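PDB 2HF9: probable hydrogenase maturation factor HypB from Methanocaldococcus jannaschii, which binds GTP and metal ions and probably uses a low intrinsic GTPase activity to support nickel insertion into the metal centre of maturing [NiFe] hydrogenases. Local coordinates for residues N172-A177 and A182-M187; M44-S49 and T149-D154. One frame throughout, in Å; residues are numbered along the deposited sequence.

Contact 1: N172-A177 and A182-M187; sequences NKIDLA and ADIKKM. With GSP (5'-guanosine-diphosphate-monothiophosphate), chain E.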
loop_
_atom_site.group_PDB
_atom_site.type_symbol
_atom_site.label_atom_id
_atom_site.label_comp_id
_atom_site.label_asym_id
_atom_site.label_seq_id
_atom_site.Cartn_x
_atom_site.Cartn_y
_atom_site.Cartn_z
ATOM N N ASN A 172 -10.379 7.030 -6.641
ATOM C CA ASN A 172 -10.828 6.061 -7.629
ATOM C C ASN A 172 -11.783 5.030 -7.013
ATOM O O ASN A 172 -11.953 4.984 -5.787
ATOM C CB ASN A 172 -9.606 5.375 -8.278
ATOM C CG ASN A 172 -9.966 4.536 -9.496
ATOM O OD1 ASN A 172 -9.393 3.457 -9.708
ATOM N ND2 ASN A 172 -10.909 5.015 -10.298
ATOM N N LYS A 173 -12.401 4.220 -7.874
ATOM C CA LYS A 173 -13.345 3.160 -7.484
ATOM C C LYS A 173 -14.577 3.707 -6.761
ATOM O O LYS A 173 -15.078 3.081 -5.826
ATOM C CB LYS A 173 -12.660 2.071 -6.634
ATOM C CG LYS A 173 -11.463 1.398 -7.300
ATOM C CD LYS A 173 -10.905 0.270 -6.436
ATOM C CE LYS A 173 -9.503 -0.106 -6.879
ATOM N NZ LYS A 173 -8.736 -0.730 -5.748
ATOM N N ILE A 174 -15.076 4.860 -7.202
ATOM C CA ILE A 174 -16.260 5.452 -6.563
ATOM C C ILE A 174 -17.496 4.563 -6.715
ATOM O O ILE A 174 -18.442 4.664 -5.930
ATOM C CB ILE A 174 -16.550 6.916 -7.024
ATOM C CG1 ILE A 174 -16.861 6.988 -8.529
ATOM C CG2 ILE A 174 -15.404 7.848 -6.591
ATOM C CD1 ILE A 174 -17.389 8.352 -9.000
ATOM N N ASP A 175 -17.460 3.671 -7.705
ATOM C CA ASP A 175 -18.526 2.693 -7.913
ATOM C C ASP A 175 -18.621 1.653 -6.786
ATOM O O ASP A 175 -19.633 0.962 -6.663
ATOM C CB ASP A 175 -18.388 2.021 -9.286
ATOM C CG ASP A 175 -17.063 1.290 -9.460
ATOM O OD1 ASP A 175 -16.009 1.956 -9.587
ATOM O OD2 ASP A 175 -17.080 0.043 -9.488
ATOM N N LEU A 176 -17.585 1.569 -5.954
ATOM C CA LEU A 176 -17.526 0.569 -4.878
ATOM C C LEU A 176 -17.669 1.157 -3.468
ATOM O O LEU A 176 -17.558 0.428 -2.478
ATOM C CB LEU A 176 -16.222 -0.236 -4.969
ATOM C CG LEU A 176 -15.887 -0.888 -6.312
ATOM C CD1 LEU A 176 -14.505 -1.512 -6.274
ATOM C CD2 LEU A 176 -16.930 -1.919 -6.695
ATOM N N ALA A 177 -17.927 2.461 -3.384
ATOM C CA ALA A 177 -17.897 3.183 -2.107
ATOM C C ALA A 177 -18.938 2.685 -1.102
ATOM O O ALA A 177 -18.636 2.509 0.081
ATOM C CB ALA A 177 -18.055 4.679 -2.343
ATOM N N ALA A 182 -17.555 3.539 2.416
ATOM C CA ALA A 182 -16.715 4.732 2.289
ATOM C C ALA A 182 -17.536 5.958 1.907
ATOM O O ALA A 182 -18.393 5.891 1.029
ATOM C CB ALA A 182 -15.604 4.498 1.273
ATOM N N ASP A 183 -17.260 7.075 2.577
ATOM C CA ASP A 183 -17.939 8.341 2.318
ATOM C C ASP A 183 -17.068 9.152 1.367
ATOM O O ASP A 183 -16.069 9.732 1.787
ATOM C CB ASP A 183 -18.159 9.095 3.639
ATOM C CG ASP A 183 -18.996 10.369 3.479
ATOM O OD1 ASP A 183 -19.107 10.911 2.359
ATOM O OD2 ASP A 183 -19.541 10.842 4.501
ATOM N N ILE A 184 -17.444 9.176 0.087
ATOM C CA ILE A 184 -16.621 9.830 -0.943
ATOM C C ILE A 184 -16.585 11.354 -0.793
ATOM O O ILE A 184 -15.575 11.983 -1.106
ATOM C CB ILE A 184 -17.008 9.425 -2.399
ATOM C CG1 ILE A 184 -18.427 9.885 -2.766
ATOM C CG2 ILE A 184 -16.827 7.922 -2.605
ATOM C CD1 ILE A 184 -18.772 9.714 -4.241
ATOM N N LYS A 185 -17.683 11.929 -0.302
ATOM C CA LYS A 185 -17.759 13.360 -0.021
ATOM C C LYS A 185 -16.783 13.752 1.087
ATOM O O LYS A 185 -16.132 14.790 1.002
ATOM C CB LYS A 185 -19.191 13.779 0.338
ATOM C CG LYS A 185 -20.186 13.638 -0.809
ATOM C CD LYS A 185 -21.442 14.469 -0.556
ATOM C CE LYS A 185 -22.356 14.508 -1.775
ATOM N NZ LYS A 185 -21.702 15.114 -2.972
ATOM N N LYS A 186 -16.680 12.909 2.115
ATOM C CA LYS A 186 -15.677 13.077 3.168
ATOM C C LYS A 186 -14.261 13.027 2.593
ATOM O O LYS A 186 -13.436 13.889 2.891
ATOM C CB LYS A 186 -15.833 12.011 4.259
ATOM C CG LYS A 186 -14.763 12.077 5.353
ATOM C CD LYS A 186 -14.713 10.798 6.170
ATOM C CE LYS A 186 -13.590 10.832 7.201
ATOM N NZ LYS A 186 -12.230 10.728 6.591
ATOM N N MET A 187 -13.986 12.016 1.769
ATOM C CA MET A 187 -12.653 11.847 1.185
ATOM C C MET A 187 -12.273 13.047 0.321
ATOM O O MET A 187 -11.146 13.532 0.389
ATOM C CB MET A 187 -12.574 10.558 0.367
ATOM C CG MET A 187 -12.774 9.301 1.188
ATOM S SD MET A 187 -12.738 7.783 0.202
ATOM C CE MET A 187 -10.981 7.608 -0.124
HETATM P PG GSP E . -0.352 -2.034 -8.504
HETATM O O3B GSP E . -1.918 -1.723 -8.706
HETATM S S1G GSP E . 0.202 -1.301 -7.046
HETATM O O2G GSP E . -0.233 -3.567 -8.416
HETATM O O3G GSP E . 0.425 -1.520 -9.727
HETATM P PB GSP E . -2.507 -0.497 -9.575
HETATM O O1B GSP E . -2.633 0.685 -8.698
HETATM O O2B GSP E . -1.739 -0.225 -10.803
HETATM P PA GSP E . -4.641 -1.720 -11.133
HETATM O O1A GSP E . -4.747 -0.804 -12.294
HETATM O O2A GSP E . -3.893 -2.958 -11.472
HETATM O O3A GSP E . -4.023 -0.986 -9.840
HETATM O "O5'" GSP E . -6.120 -2.022 -10.597
HETATM C "C5'" GSP E . -6.334 -2.839 -9.463
HETATM C "C4'" GSP E . -7.694 -3.521 -9.566
HETATM O "O4'" GSP E . -8.740 -2.581 -9.384
HETATM C "C3'" GSP E . -7.939 -4.178 -10.914
HETATM O "O3'" GSP E . -8.615 -5.384 -10.641
HETATM C "C2'" GSP E . -8.854 -3.214 -11.637
HETATM O "O2'" GSP E . -9.723 -3.868 -12.523
HETATM C "C1'" GSP E . -9.630 -2.600 -10.489
HETATM N N9 GSP E . -10.095 -1.215 -10.668
HETATM C C8 GSP E . -9.350 -0.095 -10.942
HETATM N N7 GSP E . -10.186 0.967 -10.960
HETATM C C5 GSP E . -11.441 0.543 -10.686
HETATM C C6 GSP E . -12.664 1.205 -10.574
HETATM O O6 GSP E . -12.730 2.421 -10.739
HETATM N N1 GSP E . -13.801 0.479 -10.268
HETATM C C2 GSP E . -13.726 -0.892 -10.081
HETATM N N2 GSP E . -14.822 -1.587 -9.794
HETATM N N3 GSP E . -12.511 -1.544 -10.189
HETATM C C4 GSP E . -11.391 -0.830 -10.486
#
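Ala177 meets both Ala182 and Ile184, tying the guanine-recognition loop to the start of helix 184-194. Its CB lies 3.5 Å from Ile184 CG2, tighter than usual for two carbons. Ile184 makes this touch with its shorter branch: CG1 sits between the backbone N and the carbonyl carbon (chi1 64°), and CG2 is left beside the N, facing the alanine. Ile174 CG2 lies 4.2 Å from Ile184 CG2, completing a small apolar cluster. A backbone bond adds to this: Ala182 N donates to Ala177 O at 2.8 Å, reaching back five positions along the chain, over the short helix 177-180. Asp183 then caps helix 184-194 by receiving Lys186 N on OD1, from above the carboxylate plane.

The loop held here carries the NKxD motif of GTPases, Asn172 to Asp175. Asp175 reads the guanine with two nearly straight bonds, OD1 taking N1 at 2.7 Å and OD2 taking N2 at 2.8 Å, while Ser204 also bonds OD1. Lys173 runs extended over the base, its CG 3.5 Å from guanine C5. Leu176 packs on Ala179 of the second subunit. Methyl packing and one backbone bond thus join the loop to the helix, whereas the paired carboxylate bonds match the N1 and N2 donors of guanine, consistent with selection of that base, as in other NKxD GTPases.

Contact 2: M44-S49 and T149-D154; sequences MGAIGS and TTEGDD. With GSP (5'-guanosine-diphosphate-monothiophosphate), chain E; GSP (5'-guanosine-diphosphate-monothiophosphate), chain H.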
loop_
_atom_site.group_PDB
_atom_site.type_symbol
_atom_site.label_atom_id
_atom_site.label_comp_id
_atom_site.label_asym_id
_atom_site.label_seq_id
_atom_site.Cartn_x
_atom_site.Cartn_y
_atom_site.Cartn_z
ATOM N N MET A 44 1.579 7.962 -8.379
ATOM C CA MET A 44 1.757 7.318 -7.084
ATOM C C MET A 44 0.416 6.803 -6.574
ATOM O O MET A 44 -0.635 7.198 -7.075
ATOM C CB MET A 44 2.326 8.316 -6.063
ATOM C CG MET A 44 3.762 8.765 -6.325
ATOM S SD MET A 44 4.238 10.135 -5.247
ATOM C CE MET A 44 3.371 11.493 -6.038
ATOM N N GLY A 45 0.456 5.924 -5.579
ATOM C CA GLY A 45 -0.757 5.460 -4.923
ATOM C C GLY A 45 -0.552 4.269 -4.012
ATOM O O GLY A 45 0.571 3.773 -3.853
ATOM N N ALA A 46 -1.645 3.809 -3.414
ATOM C CA ALA A 46 -1.625 2.618 -2.573
ATOM C C ALA A 46 -1.566 1.369 -3.460
ATOM O O ALA A 46 -1.567 1.472 -4.690
ATOM C CB ALA A 46 -2.847 2.591 -1.675
ATOM N N ILE A 47 -1.510 0.192 -2.850
ATOM C CA ILE A 47 -1.497 -1.047 -3.631
ATOM C C ILE A 47 -2.863 -1.255 -4.287
ATOM O O ILE A 47 -3.891 -1.278 -3.606
ATOM C CB ILE A 47 -1.148 -2.287 -2.769
ATOM C CG1 ILE A 47 0.243 -2.153 -2.127
ATOM C CG2 ILE A 47 -1.260 -3.573 -3.600
ATOM C CD1 ILE A 47 1.417 -2.493 -3.044
ATOM N N GLY A 48 -2.857 -1.377 -5.613
ATOM C CA GLY A 48 -4.059 -1.682 -6.381
ATOM C C GLY A 48 -5.082 -0.568 -6.485
ATOM O O GLY A 48 -6.245 -0.829 -6.780
ATOM N N SER A 49 -4.655 0.674 -6.251
ATOM C CA SER A 49 -5.556 1.832 -6.312
ATOM C C SER A 49 -6.147 2.066 -7.706
ATOM O O SER A 49 -7.250 2.603 -7.834
ATOM C CB SER A 49 -4.835 3.098 -5.847
ATOM O OG SER A 49 -4.490 3.013 -4.476
ATOM N N THR A 149 -11.604 4.090 -2.961
ATOM C CA THR A 149 -12.598 3.954 -1.896
ATOM C C THR A 149 -12.414 2.667 -1.085
ATOM O O THR A 149 -12.692 2.643 0.112
ATOM C CB THR A 149 -14.042 4.015 -2.452
ATOM O OG1 THR A 149 -14.273 2.896 -3.316
ATOM C CG2 THR A 149 -14.265 5.315 -3.237
ATOM N N THR A 150 -11.911 1.619 -1.738
ATOM C CA THR A 150 -11.800 0.294 -1.124
ATOM C C THR A 150 -10.700 0.171 -0.064
ATOM O O THR A 150 -10.623 -0.839 0.639
ATOM C CB THR A 150 -11.661 -0.824 -2.179
ATOM O OG1 THR A 150 -10.492 -0.603 -2.985
ATOM C CG2 THR A 150 -12.892 -0.867 -3.065
ATOM N N GLU A 151 -9.863 1.200 0.041
ATOM C CA GLU A 151 -8.839 1.286 1.083
ATOM C C GLU A 151 -9.419 1.883 2.374
ATOM O O GLU A 151 -8.773 1.870 3.419
ATOM C CB GLU A 151 -7.654 2.120 0.589
ATOM C CG GLU A 151 -6.885 1.484 -0.577
ATOM C CD GLU A 151 -6.526 2.476 -1.679
ATOM O OE1 GLU A 151 -6.339 3.679 -1.383
ATOM O OE2 GLU A 151 -6.425 2.044 -2.848
ATOM N N GLY A 152 -10.643 2.399 2.291
ATOM C CA GLY A 152 -11.287 3.063 3.424
ATOM C C GLY A 152 -11.265 4.570 3.269
ATOM O O GLY A 152 -10.371 5.128 2.617
ATOM N N ASP A 153 -12.244 5.238 3.871
ATOM C CA ASP A 153 -12.372 6.688 3.719
ATOM C C ASP A 153 -11.515 7.523 4.685
ATOM O O ASP A 153 -11.647 8.746 4.722
ATOM C CB ASP A 153 -13.848 7.123 3.745
ATOM C CG ASP A 153 -14.545 6.794 5.053
ATOM O OD1 ASP A 153 -13.864 6.504 6.060
ATOM O OD2 ASP A 153 -15.790 6.835 5.066
ATOM N N ASP A 154 -10.646 6.863 5.455
ATOM C CA ASP A 154 -9.682 7.560 6.312
ATOM C C ASP A 154 -8.300 7.649 5.666
ATOM O O ASP A 154 -7.395 8.281 6.211
ATOM C CB ASP A 154 -9.566 6.879 7.682
ATOM C CG ASP A 154 -10.698 7.254 8.624
ATOM O OD1 ASP A 154 -11.177 8.406 8.571
ATOM O OD2 ASP A 154 -11.107 6.391 9.431
HETATM P PG GSP E . -0.352 -2.034 -8.504
HETATM O O3B GSP E . -1.918 -1.723 -8.706
HETATM S S1G GSP E . 0.202 -1.301 -7.046
HETATM O O2G GSP E . -0.233 -3.567 -8.416
HETATM O O3G GSP E . 0.425 -1.520 -9.727
HETATM P PB GSP E . -2.507 -0.497 -9.575
HETATM O O1B GSP E . -2.633 0.685 -8.698
HETATM O O2B GSP E . -1.739 -0.225 -10.803
HETATM P PA GSP E . -4.641 -1.720 -11.133
HETATM O O1A GSP E . -4.747 -0.804 -12.294
HETATM O O2A GSP E . -3.893 -2.958 -11.472
HETATM O O3A GSP E . -4.023 -0.986 -9.840
HETATM O "O5'" GSP E . -6.120 -2.022 -10.597
HETATM C "C5'" GSP E . -6.334 -2.839 -9.463
HETATM C "C4'" GSP E . -7.694 -3.521 -9.566
HETATM O "O4'" GSP E . -8.740 -2.581 -9.384
HETATM C "C3'" GSP E . -7.939 -4.178 -10.914
HETATM O "O3'" GSP E . -8.615 -5.384 -10.641
HETATM C "C2'" GSP E . -8.854 -3.214 -11.637
HETATM O "O2'" GSP E . -9.723 -3.868 -12.523
HETATM C "C1'" GSP E . -9.630 -2.600 -10.489
HETATM N N9 GSP E . -10.095 -1.215 -10.668
HETATM C C8 GSP E . -9.350 -0.095 -10.942
HETATM N N7 GSP E . -10.186 0.967 -10.960
HETATM C C5 GSP E . -11.441 0.543 -10.686
HETATM C C6 GSP E . -12.664 1.205 -10.574
HETATM O O6 GSP E . -12.730 2.421 -10.739
HETATM N N1 GSP E . -13.801 0.479 -10.268
HETATM C C2 GSP E . -13.726 -0.892 -10.081
HETATM N N2 GSP E . -14.822 -1.587 -9.794
HETATM N N3 GSP E . -12.511 -1.544 -10.189
HETATM C C4 GSP E . -11.391 -0.830 -10.486
HETATM P PG GSP H . -4.904 0.721 7.252
HETATM O O3B GSP H . -6.187 -0.134 6.791
HETATM S S1G GSP H . -3.500 0.294 6.349
HETATM O O2G GSP H . -5.291 2.195 7.022
HETATM O O3G GSP H . -4.658 0.484 8.748
HETATM P PB GSP H . -6.608 -1.579 7.371
HETATM O O1B GSP H . -5.826 -2.607 6.655
HETATM O O2B GSP H . -6.516 -1.675 8.839
HETATM P PA GSP H . -9.481 -1.360 7.621
HETATM O O1A GSP H . -9.787 -2.367 8.658
HETATM O O2A GSP H . -9.473 0.022 8.160
HETATM O O3A GSP H . -8.124 -1.732 6.843
HETATM O "O5'" GSP H . -10.543 -1.518 6.423
HETATM C "C5'" GSP H . -10.532 -0.633 5.320
HETATM C "C4'" GSP H . -11.935 -0.577 4.721
HETATM O "O4'" GSP H . -12.260 -1.828 4.135
HETATM C "C3'" GSP H . -12.995 -0.310 5.778
HETATM O "O3'" GSP H . -13.920 0.594 5.222
HETATM C "C2'" GSP H . -13.651 -1.655 6.014
HETATM O "O2'" GSP H . -15.006 -1.511 6.356
HETATM C "C1'" GSP H . -13.478 -2.325 4.662
HETATM N N9 GSP H . -13.425 -3.797 4.686
HETATM C C8 GSP H . -12.543 -4.611 5.356
HETATM N N7 GSP H . -12.851 -5.896 5.059
HETATM C C5 GSP H . -13.899 -5.912 4.203
HETATM C C6 GSP H . -14.611 -6.936 3.578
HETATM O O6 GSP H . -14.323 -8.114 3.770
HETATM N N1 GSP H . -15.657 -6.621 2.732
HETATM C C2 GSP H . -15.999 -5.301 2.507
HETATM N N2 GSP H . -17.004 -4.994 1.697
HETATM N N3 GSP H . -15.290 -4.291 3.128
HETATM C C4 GSP H . -14.260 -4.593 3.958
HETATM O O HOH W 1 -6.570 -0.469 -3.485
#
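With chi1 at -65°, Ser49 keeps OG beside its own backbone N, and Glu151, with CG placed likewise, bends at chi2 (136°) to bring its carboxylate to that hydroxyl. Ser49 belongs to the P-loop (Walker A), which follows strand 39-45 in this SIMIBI-class GTPase; Glu151 comes from the loop after the neighbouring parallel strand 142-148. The hydroxyl donates to Glu151 OE2 at 2.7 Å on the syn side, 32° out of the carboxylate plane. Ser148 is a further partner of OE2, and a water donates to Glu151 OE2 (2.6 Å) and to Ile47 O (2.8 Å). One carboxylate oxygen thus gathers several bonds in a buried setting, tying the type II turn Ala46-Ser49 to the 149-154 loop both directly, through Ser49, and by way of the water. Ala46 contributes its methyl, CB resting 3.7 Å from Glu151 OE1.

The two segments serve different nucleotides. The P-loop turn wraps the phosphates of this subunit's own ligand, Gly48 CA approaching the bridging O3B of GSP chain E to 3.2 Å. The glutamate loop faces the nucleotide held mainly by the second subunit, where Glu151 O lies 3.6 Å from C5' of GSP chain H.

Contact 2 is fully buried, whereas contact 1 lies farther out and is only partly buried. Their chemistry is the reverse of what burial alone would suggest: contact 2 rests on a carboxylate, a hydroxyl and a bridging water, contact 1 on methyl groups and a backbone bond. Both serve the same bound nucleotide, 44-49 at its phosphates and 172-177 at its base, and Lys173 bridges them, its NZ reaching Gly48 O at 2.7 Å and its backbone O lying 2.6 Å from Thr149 OG1. A second join lies where Met187 packs on Asp153. Both also meet the second subunit, Lys173 NZ bonding its Thr150 O and Ala46 packing on its Ile47, so they form part of the dimer interface.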